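Local coordinates for GrpB family protein (Enterococcus faecalis, PDB 2NRK), which is of unknown function but belongs to the GrpB family of the nucleotidyltransferase clan and so probably has a nucleotidyltransferase-like fold, at residues F108-T111 and Q112-L115; V37-I40 and G41-V45; L68-W71 and E72-I76; T9-Q12 and P13-E17. All blocks are in the same frame, centred on the assembly; numbering follows the deposited sequence.

All four contacts are local, each at a place where a loop and a regular element meet or along one short helix. Contact 2, at the end of strand 34-40, is the buried one and relies on an imidazole bonded at its edge to one threonine hydroxyl and packed on its face against a serine CB. Contact 4, at the start of helix 14-30, lies at the surface but touches contact 2, for Trp15 CE3 rests 3.5 Å from Thr43 CB. Contact 1 is partly buried: it opens helix 111-126 with an asparagine cap, and the second subunit packs there. Contact 3, helix 70-75, is a surface contact of amide, carboxylate and indole, with one phenylalanine turned inward; its centre lies 23 to 27 Å from the others.

Contact 1 of 4, residues F108-T111 and Q112-L115; sequences FDNT and QEIL
The amide of Asn110 and the carboxylate of Glu113 lie side by side and point the same way, their planes turned 60° apart. Across the contact the amide meets the aliphatic part of the glutamate, with Asn110 OD1 at 3.5 Å from Glu113 CB. The other flat group, the Phe108 ring, has Asp109 CB on one face, 3.8 Å above the plane and toward the rim. Asn110 carries its CG anti to the backbone N (chi1 -162°), and this swings OD1 back over the first helical turn. There it accepts a weak bond from Glu113 N at 3.4 Å. A water accepts from Gln112 N at 3.0 Å and gives a weak bond to the same oxygen, so the N-H groups of Gln112 and Glu113 both find partners, the latter only weakly. Asparagine suits the place because its short side chain ends in a carbonyl. The regular pattern then takes over: Ile114 N donates to Asn110 O at 3.1 Å and Leu115 N to Thr111 O at 2.9 Å. Ile114, apolar and buried, lays CD1 3.4 Å from Asn110 O and packs on Leu57 and Ile59 of the sheet. Thr111 OG1 is hydrogen-bonded to Thr111 OG1 of the second subunit, near Gln112 of that subunit, while Glu113 pairs with Arg116. The whole is an asparagine N-cap whose residue is also the centre of an inverse gamma turn; it starts helix 111-126 after the short loop that follows strand 101-107, at the dimer interface.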
loop_
_atom_site.group_PDB
_atom_site.type_symbol
_atom_site.label_atom_id
_atom_site.label_comp_id
_atom_site.label_asym_id
_atom_site.label_seq_id
_atom_site.Cartn_x
_atom_site.Cartn_y
_atom_site.Cartn_z
ATOM N N PHE A 108 -9.740 -0.912 5.165
ATOM C CA PHE A 108 -8.300 -0.700 5.298
ATOM C C PHE A 108 -7.396 -1.789 4.639
ATOM O O PHE A 108 -6.212 -1.543 4.365
ATOM C CB PHE A 108 -7.919 -0.656 6.788
ATOM C CG PHE A 108 -7.964 -1.998 7.435
ATOM C CD1 PHE A 108 -9.183 -2.521 7.864
ATOM C CD2 PHE A 108 -6.801 -2.761 7.583
ATOM C CE1 PHE A 108 -9.256 -3.775 8.448
ATOM C CE2 PHE A 108 -6.852 -4.030 8.160
ATOM C CZ PHE A 108 -8.078 -4.545 8.596
ATOM N N ASP A 109 -7.939 -2.999 4.469
ATOM C CA ASP A 109 -7.147 -4.100 3.913
ATOM C C ASP A 109 -7.290 -4.277 2.411
ATOM O O ASP A 109 -6.660 -5.168 1.825
ATOM C CB ASP A 109 -7.372 -5.413 4.659
ATOM C CG ASP A 109 -8.827 -5.796 4.768
ATOM O OD1 ASP A 109 -9.715 -5.099 4.230
ATOM O OD2 ASP A 109 -9.068 -6.819 5.447
ATOM N N ASN A 110 -8.033 -3.369 1.774
ATOM C CA ASN A 110 -8.079 -3.360 0.319
ATOM C C ASN A 110 -6.936 -2.527 -0.226
ATOM O O ASN A 110 -7.129 -1.447 -0.798
ATOM C CB ASN A 110 -9.430 -2.835 -0.151
ATOM C CG ASN A 110 -9.705 -3.197 -1.611
ATOM O OD1 ASN A 110 -8.769 -3.362 -2.428
ATOM N ND2 ASN A 110 -10.984 -3.286 -1.952
ATOM N N THR A 111 -5.722 -3.024 -0.016
ATOM C CA THR A 111 -4.522 -2.240 -0.367
ATOM C C THR A 111 -4.420 -1.964 -1.859
ATOM O O THR A 111 -3.902 -0.921 -2.255
ATOM C CB THR A 111 -3.249 -2.898 0.130
ATOM O OG1 THR A 111 -3.055 -4.167 -0.528
ATOM C CG2 THR A 111 -3.344 -3.115 1.667
ATOM N N GLN A 112 -4.887 -2.895 -2.701
ATOM C CA GLN A 112 -4.765 -2.698 -4.155
ATOM C C GLN A 112 -5.519 -1.450 -4.610
ATOM O O GLN A 112 -4.979 -0.644 -5.372
ATOM C CB GLN A 112 -5.275 -3.924 -4.927
ATOM C CG GLN A 112 -4.579 -5.233 -4.579
ATOM C CD GLN A 112 -3.304 -5.452 -5.350
ATOM O OE1 GLN A 112 -2.329 -4.737 -5.165
ATOM N NE2 GLN A 112 -3.298 -6.466 -6.214
ATOM N N GLU A 113 -6.763 -1.295 -4.143
ATOM C CA GLU A 113 -7.583 -0.146 -4.586
ATOM C C GLU A 113 -7.113 1.114 -3.924
ATOM O O GLU A 113 -7.037 2.169 -4.555
ATOM C CB GLU A 113 -9.040 -0.407 -4.261
ATOM C CG GLU A 113 -9.643 -1.337 -5.316
ATOM C CD GLU A 113 -9.709 -0.602 -6.670
ATOM O OE1 GLU A 113 -10.467 0.401 -6.783
ATOM O OE2 GLU A 113 -9.002 -1.010 -7.592
ATOM N N ILE A 114 -6.792 1.009 -2.628
ATOM C CA ILE A 114 -6.355 2.229 -1.930
ATOM C C ILE A 114 -5.092 2.797 -2.561
ATOM O O ILE A 114 -5.014 3.987 -2.873
ATOM C CB ILE A 114 -6.167 1.970 -0.410
ATOM C CG1 ILE A 114 -7.532 1.592 0.217
ATOM C CG2 ILE A 114 -5.532 3.211 0.271
ATOM C CD1 ILE A 114 -7.422 0.958 1.640
ATOM N N LEU A 115 -4.088 1.939 -2.754
ATOM C CA LEU A 115 -2.845 2.407 -3.427
ATOM C C LEU A 115 -3.028 2.787 -4.876
ATOM O O LEU A 115 -2.343 3.691 -5.347
ATOM C CB LEU A 115 -1.675 1.418 -3.271
ATOM C CG LEU A 115 -1.135 1.327 -1.844
ATOM C CD1 LEU A 115 0.141 0.493 -1.874
ATOM C CD2 LEU A 115 -0.789 2.712 -1.205
HETATM O O HOH W 1 -6.256 -5.511 -2.088
#

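Contact 2 of 4, residues V37-I40 and G41-V45; sequences VEHI and GSTSV
His39 and Thr43 meet where strand 34-40 runs into a 3-10 turn. The sequence Gly-Ser after a strand, with Asp55 on the neighbouring strand, is consistent with the glycine-serine signature of the nucleotidyltransferase fold, although no activity is established here. Hydrogen bonding across the turn rests on the imidazole: its NE2 and Thr43 OG1 are 2.8 Å apart, either being able to donate, and the hydroxyl lies at the ring edge, in plane. The histidine reaches that far because its CG is anti to the backbone N (chi1 -169°). Ring packing supplies the second kind of contact. Ser44 CB sits over the centre of one face of the His39 ring, 3.6 Å from the centroid and 14° off the normal, a CH-pi contact that suits a small side chain; the ring also stacks with Phe19 of helix 14-30. Water adds a third link, donating to Ile40 O at 2.7 Å and accepting from Thr43 N at 3.0 Å, which ties the strand end to the turn. Gly41 stands at the bend with positive phi, a conformation to which its lack of a side chain suits it. Its carbonyl oxygen is gripped twice by one residue: Ser44 N donates to Gly41 O at 3.1 Å, and Ser44 OG donates to it in the carbonyl plane at 2.7 Å.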
loop_
_atom_site.group_PDB
_atom_site.type_symbol
_atom_site.label_atom_id
_atom_site.label_comp_id
_atom_site.label_asym_id
_atom_site.label_seq_id
_atom_site.Cartn_x
_atom_site.Cartn_y
_atom_site.Cartn_z
ATOM N N VAL A 37 -9.772 10.288 5.352
ATOM C CA VAL A 37 -10.401 10.742 4.103
ATOM C C VAL A 37 -9.334 11.458 3.313
ATOM O O VAL A 37 -8.707 12.399 3.833
ATOM C CB VAL A 37 -11.606 11.709 4.337
ATOM C CG1 VAL A 37 -12.206 12.135 3.005
ATOM C CG2 VAL A 37 -12.692 11.008 5.197
ATOM N N GLU A 38 -9.125 10.985 2.090
ATOM C CA GLU A 38 -8.114 11.554 1.182
ATOM C C GLU A 38 -8.795 12.159 -0.061
ATOM O O GLU A 38 -9.764 11.601 -0.594
ATOM C CB GLU A 38 -7.148 10.444 0.717
ATOM C CG GLU A 38 -6.232 9.860 1.818
ATOM C CD GLU A 38 -4.916 10.564 1.985
ATOM O OE1 GLU A 38 -4.698 11.690 1.444
ATOM O OE2 GLU A 38 -4.069 9.980 2.711
ATOM N N HIS A 39 -8.230 13.264 -0.529
ATOM C CA HIS A 39 -8.646 13.855 -1.797
ATOM C C HIS A 39 -7.883 13.111 -2.881
ATOM O O HIS A 39 -6.640 13.021 -2.846
ATOM C CB HIS A 39 -8.232 15.341 -1.757
ATOM C CG HIS A 39 -8.814 16.165 -2.858
ATOM N ND1 HIS A 39 -8.461 17.480 -3.023
ATOM C CD2 HIS A 39 -9.684 15.875 -3.857
ATOM C CE1 HIS A 39 -9.095 17.982 -4.072
ATOM N NE2 HIS A 39 -9.850 17.030 -4.600
ATOM N N ILE A 40 -8.613 12.561 -3.847
ATOM C CA ILE A 40 -8.002 11.767 -4.901
ATOM C C ILE A 40 -8.544 12.234 -6.247
ATOM O O ILE A 40 -9.324 13.209 -6.328
ATOM C CB ILE A 40 -8.190 10.259 -4.678
ATOM C CG1 ILE A 40 -9.682 9.875 -4.557
ATOM C CG2 ILE A 40 -7.379 9.802 -3.465
ATOM C CD1 ILE A 40 -10.018 8.442 -5.000
ATOM N N GLY A 41 -8.111 11.563 -7.313
ATOM C CA GLY A 41 -8.608 11.858 -8.666
ATOM C C GLY A 41 -8.024 13.154 -9.200
ATOM O O GLY A 41 -7.167 13.745 -8.552
ATOM N N SER A 42 -8.497 13.590 -10.367
ATOM C CA SER A 42 -7.818 14.737 -11.011
ATOM C C SER A 42 -7.944 16.024 -10.220
ATOM O O SER A 42 -7.015 16.866 -10.277
ATOM C CB SER A 42 -8.316 14.921 -12.438
ATOM O OG SER A 42 -7.858 13.816 -13.202
ATOM N N THR A 43 -9.041 16.201 -9.468
ATOM C CA THR A 43 -9.181 17.492 -8.744
ATOM C C THR A 43 -8.203 17.625 -7.563
ATOM O O THR A 43 -8.048 18.721 -7.005
ATOM C CB THR A 43 -10.640 17.809 -8.272
ATOM O OG1 THR A 43 -10.991 16.927 -7.196
ATOM C CG2 THR A 43 -11.649 17.740 -9.439
ATOM N N SER A 44 -7.518 16.533 -7.219
ATOM C CA SER A 44 -6.546 16.523 -6.121
ATOM C C SER A 44 -5.124 16.846 -6.618
ATOM O O SER A 44 -4.200 16.843 -5.818
ATOM C CB SER A 44 -6.549 15.156 -5.398
ATOM O OG SER A 44 -5.912 14.150 -6.180
ATOM N N VAL A 45 -4.966 17.094 -7.923
ATOM C CA VAL A 45 -3.646 17.369 -8.501
ATOM C C VAL A 45 -3.595 18.846 -8.872
ATOM O O VAL A 45 -4.223 19.275 -9.849
ATOM C CB VAL A 45 -3.407 16.500 -9.748
ATOM C CG1 VAL A 45 -2.017 16.813 -10.363
ATOM C CG2 VAL A 45 -3.513 15.023 -9.382
HETATM O O HOH W 2 -11.004 14.363 -8.057
#

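Contact 3 of 4, residues L68-W71 and E72-I76; sequences LLQW and EFERI
Gln70 NE2 donates to Glu74 OE2 at 2.9 Å, an almost straight bond (175°) between side chains one helical turn apart. The carboxylate oxygen lies in the plane of the amide, yet the amide meets it from above the carboxylate plane, the two planes being 70° apart. Gln70 can reach so far because its CG is anti to the backbone N (chi1 160°) and the chain runs on extended. The other oxygen of the same carboxylate, Glu74 OE1, comes within 3.4 Å of Trp71 CD1, the indole and Glu74 lying side by side. Trp71 in turn spreads over its neighbour, with Gln70 CG 3.7 Å above the centre of the ring. On the inner side Leu69 CB packs against Phe73 CE2 at 3.8 Å, and the phenylalanine continues into Ile29 and Leu30 of helix 14-30 and Tyr80. Beneath these side chains the backbone is helical, Phe73 N bonding to Leu69 O at 3.0 Å. The chemistry is that of an amphipathic turn: polar side chains and the exposed indole of Trp71 lie on the outer side, where the neutral amide probably steadies the negative charge of Glu74, while Leu69 and Phe73 face the fold.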
loop_
_atom_site.group_PDB
_atom_site.type_symbol
_atom_site.label_atom_id
_atom_site.label_comp_id
_atom_site.label_asym_id
_atom_site.label_seq_id
_atom_site.Cartn_x
_atom_site.Cartn_y
_atom_site.Cartn_z
ATOM N N LEU A 68 -24.931 0.590 7.529
ATOM C CA LEU A 68 -25.836 1.116 8.561
ATOM C C LEU A 68 -26.104 2.603 8.372
ATOM O O LEU A 68 -27.077 3.133 8.946
ATOM C CB LEU A 68 -25.243 0.933 9.963
ATOM C CG LEU A 68 -24.818 -0.439 10.462
ATOM C CD1 LEU A 68 -24.132 -0.336 11.824
ATOM C CD2 LEU A 68 -26.037 -1.319 10.552
ATOM N N LEU A 69 -25.241 3.263 7.587
ATOM C CA LEU A 69 -25.243 4.716 7.471
ATOM C C LEU A 69 -25.840 5.176 6.129
ATOM O O LEU A 69 -25.830 6.377 5.815
ATOM C CB LEU A 69 -23.802 5.237 7.613
ATOM C CG LEU A 69 -23.248 4.960 9.023
ATOM C CD1 LEU A 69 -21.811 5.462 9.081
ATOM C CD2 LEU A 69 -24.127 5.576 10.122
ATOM N N GLN A 70 -26.334 4.223 5.339
ATOM C CA GLN A 70 -26.849 4.533 4.004
ATOM C C GLN A 70 -27.783 5.745 4.039
ATOM O O GLN A 70 -27.655 6.673 3.245
ATOM C CB GLN A 70 -27.574 3.340 3.383
ATOM C CG GLN A 70 -28.534 3.752 2.234
ATOM C CD GLN A 70 -29.108 2.580 1.436
ATOM O OE1 GLN A 70 -28.829 1.411 1.723
ATOM N NE2 GLN A 70 -29.937 2.894 0.437
ATOM N N TRP A 71 -28.723 5.743 4.978
ATOM C CA TRP A 71 -29.769 6.788 4.990
ATOM C C TRP A 71 -29.248 8.134 5.528
ATOM O O TRP A 71 -29.793 9.195 5.192
ATOM C CB TRP A 71 -31.030 6.263 5.707
ATOM C CG TRP A 71 -31.425 5.014 4.996
ATOM C CD1 TRP A 71 -32.133 4.922 3.832
ATOM C CD2 TRP A 71 -30.975 3.685 5.303
ATOM N NE1 TRP A 71 -32.174 3.602 3.409
ATOM C CE2 TRP A 71 -31.474 2.833 4.301
ATOM C CE3 TRP A 71 -30.210 3.137 6.343
ATOM C CZ2 TRP A 71 -31.253 1.449 4.317
ATOM C CZ3 TRP A 71 -29.968 1.748 6.345
ATOM C CH2 TRP A 71 -30.496 0.938 5.331
ATOM N N GLU A 72 -28.187 8.088 6.338
ATOM C CA GLU A 72 -27.500 9.315 6.739
ATOM C C GLU A 72 -26.835 9.946 5.512
ATOM O O GLU A 72 -26.871 11.160 5.320
ATOM C CB GLU A 72 -26.438 9.028 7.813
ATOM C CG GLU A 72 -26.986 8.645 9.158
ATOM C CD GLU A 72 -27.668 9.783 9.888
ATOM O OE1 GLU A 72 -27.611 10.965 9.432
ATOM O OE2 GLU A 72 -28.283 9.477 10.941
ATOM N N PHE A 73 -26.197 9.127 4.675
ATOM C CA PHE A 73 -25.614 9.669 3.461
ATOM C C PHE A 73 -26.673 10.208 2.500
ATOM O O PHE A 73 -26.480 11.260 1.885
ATOM C CB PHE A 73 -24.790 8.621 2.751
ATOM C CG PHE A 73 -23.541 8.241 3.483
ATOM C CD1 PHE A 73 -22.569 9.218 3.811
ATOM C CD2 PHE A 73 -23.307 6.909 3.809
ATOM C CE1 PHE A 73 -21.392 8.835 4.487
ATOM C CE2 PHE A 73 -22.121 6.521 4.485
ATOM C CZ PHE A 73 -21.178 7.493 4.818
ATOM N N GLU A 74 -27.796 9.498 2.380
ATOM C CA GLU A 74 -28.904 9.998 1.548
ATOM C C GLU A 74 -29.387 11.360 2.055
ATOM O O GLU A 74 -29.746 12.228 1.259
ATOM C CB GLU A 74 -30.058 8.988 1.496
ATOM C CG GLU A 74 -29.667 7.682 0.778
ATOM C CD GLU A 74 -30.846 6.723 0.605
ATOM O OE1 GLU A 74 -31.936 7.031 1.122
ATOM O OE2 GLU A 74 -30.653 5.681 -0.062
ATOM N N ARG A 75 -29.413 11.521 3.376
ATOM C CA ARG A 75 -29.907 12.755 4.004
ATOM C C ARG A 75 -29.070 13.964 3.557
ATOM O O ARG A 75 -29.621 15.070 3.393
ATOM C CB ARG A 75 -29.883 12.638 5.529
ATOM C CG ARG A 75 -30.617 13.771 6.240
ATOM C CD ARG A 75 -30.357 13.731 7.742
ATOM N NE ARG A 75 -29.001 14.174 8.044
ATOM C CZ ARG A 75 -28.616 15.453 8.026
ATOM N NH1 ARG A 75 -27.367 15.766 8.306
ATOM N NH2 ARG A 75 -29.488 16.424 7.737
ATOM N N ILE A 76 -27.768 13.763 3.343
ATOM C CA ILE A 76 -26.911 14.854 2.843
ATOM C C ILE A 76 -26.725 14.829 1.312
ATOM O O ILE A 76 -25.788 15.431 0.758
ATOM C CB ILE A 76 -25.579 14.981 3.636
ATOM C CG1 ILE A 76 -24.686 13.753 3.447
ATOM C CG2 ILE A 76 -25.887 15.215 5.131
ATOM C CD1 ILE A 76 -23.165 14.022 3.825
HETATM O O HOH W 3 -28.495 5.321 7.779
#

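Contact 4 of 4, residues T9-Q12 and P13-E17; sequences TEYQ and PAWVE
Trp15 folds back from the first turn of helix 14-30 over residues 9-12, and its side chain can be followed outward. CB lies 3.3 Å from Gln12 O, the oxygen that also accepts from Trp15 N. With CG anti to the carbonyl carbon (chi1 -71°), the indole spreads across the preceding loop. Gln12 CB sits over one face of the five-membered ring, 3.6 Å from its centroid, in a CH-pi contact. At the edge, in plane, Trp15 NE1 donates to a water at 3.0 Å, and this water donates to Gln12 OE1 at 2.8 Å. The far end of that glutamine is fixed as well: its NE2 donates to Thr9 OG1 at 2.9 Å, nearly straight at 168°. Farther along the indole, CZ2 lies 3.4 Å from Thr9 OG1, and CH2 comes near Glu10 O. CZ3 meets Tyr11 CD1 at 3.6 Å, part of an offset edge-to-face pair in which the edge of Trp15 is turned to the face of Tyr11, the planes 87° apart. Tyr11 also meets Pro13, its CE2 3.6 Å from Pro13 CA; proline, which has no N-H to donate, suits the start of a helix. Thr43, Ala50 and Pro52 also pack against the indole. A large ring with one N-H is thus matched: Gln12 CB packs over its face, a bridging water accepts the N-H hydrogen bond, and a glutamine held at both ends of its amide fixes the loop against the helix start.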
loop_
_atom_site.group_PDB
_atom_site.type_symbol
_atom_site.label_atom_id
_atom_site.label_comp_id
_atom_site.label_asym_id
_atom_site.label_seq_id
_atom_site.Cartn_x
_atom_site.Cartn_y
_atom_site.Cartn_z
ATOM N N THR A 9 -12.848 21.550 -17.042
ATOM C CA THR A 9 -12.426 22.940 -16.866
ATOM C C THR A 9 -10.946 22.995 -16.528
ATOM O O THR A 9 -10.352 21.988 -16.148
ATOM C CB THR A 9 -13.218 23.650 -15.731
ATOM O OG1 THR A 9 -12.773 23.170 -14.449
ATOM C CG2 THR A 9 -14.728 23.399 -15.884
ATOM N N GLU A 10 -10.345 24.170 -16.668
ATOM C CA GLU A 10 -9.010 24.360 -16.117
ATOM C C GLU A 10 -9.091 24.119 -14.606
ATOM O O GLU A 10 -10.182 24.151 -14.017
ATOM C CB GLU A 10 -8.473 25.757 -16.437
ATOM C CG GLU A 10 -8.162 25.964 -17.935
ATOM C CD GLU A 10 -7.265 24.888 -18.531
ATOM O OE1 GLU A 10 -6.198 24.580 -17.946
ATOM O OE2 GLU A 10 -7.627 24.332 -19.596
ATOM N N TYR A 11 -7.952 23.827 -14.001
ATOM C CA TYR A 11 -7.900 23.551 -12.567
ATOM C C TYR A 11 -8.581 24.677 -11.779
ATOM O O TYR A 11 -8.422 25.852 -12.106
ATOM C CB TYR A 11 -6.443 23.446 -12.125
ATOM C CG TYR A 11 -6.304 23.201 -10.652
ATOM C CD1 TYR A 11 -6.576 21.943 -10.116
ATOM C CD2 TYR A 11 -5.912 24.222 -9.786
ATOM C CE1 TYR A 11 -6.471 21.705 -8.757
ATOM C CE2 TYR A 11 -5.786 23.990 -8.434
ATOM C CZ TYR A 11 -6.083 22.751 -7.916
ATOM O OH TYR A 11 -5.946 22.525 -6.567
ATOM N N GLN A 12 -9.346 24.304 -10.752
ATOM C CA GLN A 12 -9.948 25.291 -9.849
ATOM C C GLN A 12 -9.380 25.128 -8.428
ATOM O O GLN A 12 -9.638 24.116 -7.782
ATOM C CB GLN A 12 -11.472 25.135 -9.827
ATOM C CG GLN A 12 -12.145 25.317 -11.192
ATOM C CD GLN A 12 -13.646 25.054 -11.145
ATOM O OE1 GLN A 12 -14.330 25.496 -10.220
ATOM N NE2 GLN A 12 -14.173 24.347 -12.158
ATOM N N PRO A 13 -8.603 26.121 -7.935
ATOM C CA PRO A 13 -8.076 25.987 -6.573
ATOM C C PRO A 13 -9.163 25.745 -5.542
ATOM O O PRO A 13 -8.879 25.139 -4.499
ATOM C CB PRO A 13 -7.405 27.355 -6.298
ATOM C CG PRO A 13 -7.089 27.911 -7.626
ATOM C CD PRO A 13 -8.138 27.363 -8.591
ATOM N N ALA A 14 -10.391 26.190 -5.837
ATOM C CA ALA A 14 -11.526 26.011 -4.946
ATOM C C ALA A 14 -11.885 24.545 -4.717
ATOM O O ALA A 14 -12.568 24.231 -3.730
ATOM C CB ALA A 14 -12.751 26.750 -5.472
ATOM N N TRP A 15 -11.453 23.658 -5.622
ATOM C CA TRP A 15 -11.728 22.238 -5.432
ATOM C C TRP A 15 -11.177 21.740 -4.091
ATOM O O TRP A 15 -11.726 20.816 -3.483
ATOM C CB TRP A 15 -11.103 21.439 -6.584
ATOM C CG TRP A 15 -11.841 21.648 -7.890
ATOM C CD1 TRP A 15 -13.141 22.037 -8.059
ATOM C CD2 TRP A 15 -11.313 21.413 -9.198
ATOM N NE1 TRP A 15 -13.448 22.094 -9.417
ATOM C CE2 TRP A 15 -12.350 21.684 -10.130
ATOM C CE3 TRP A 15 -10.071 20.961 -9.670
ATOM C CZ2 TRP A 15 -12.157 21.592 -11.524
ATOM C CZ3 TRP A 15 -9.883 20.842 -11.058
ATOM C CH2 TRP A 15 -10.926 21.160 -11.964
ATOM N N VAL A 16 -10.075 22.341 -3.648
ATOM C CA VAL A 16 -9.484 21.965 -2.356
ATOM C C VAL A 16 -10.432 22.326 -1.190
ATOM O O VAL A 16 -10.581 21.538 -0.251
ATOM C CB VAL A 16 -8.086 22.593 -2.170
ATOM C CG1 VAL A 16 -7.486 22.137 -0.835
ATOM C CG2 VAL A 16 -7.161 22.138 -3.348
ATOM N N GLU A 17 -11.038 23.515 -1.277
ATOM C CA GLU A 17 -12.033 23.994 -0.298
ATOM C C GLU A 17 -13.200 23.026 -0.260
ATOM O O GLU A 17 -13.613 22.575 0.810
ATOM C CB GLU A 17 -12.579 25.384 -0.680
ATOM C CG GLU A 17 -11.526 26.382 -1.104
ATOM C CD GLU A 17 -12.069 27.745 -1.513
ATOM O OE1 GLU A 17 -13.297 27.978 -1.427
ATOM O OE2 GLU A 17 -11.239 28.585 -1.925
HETATM O O HOH W 4 -16.101 23.529 -9.334
#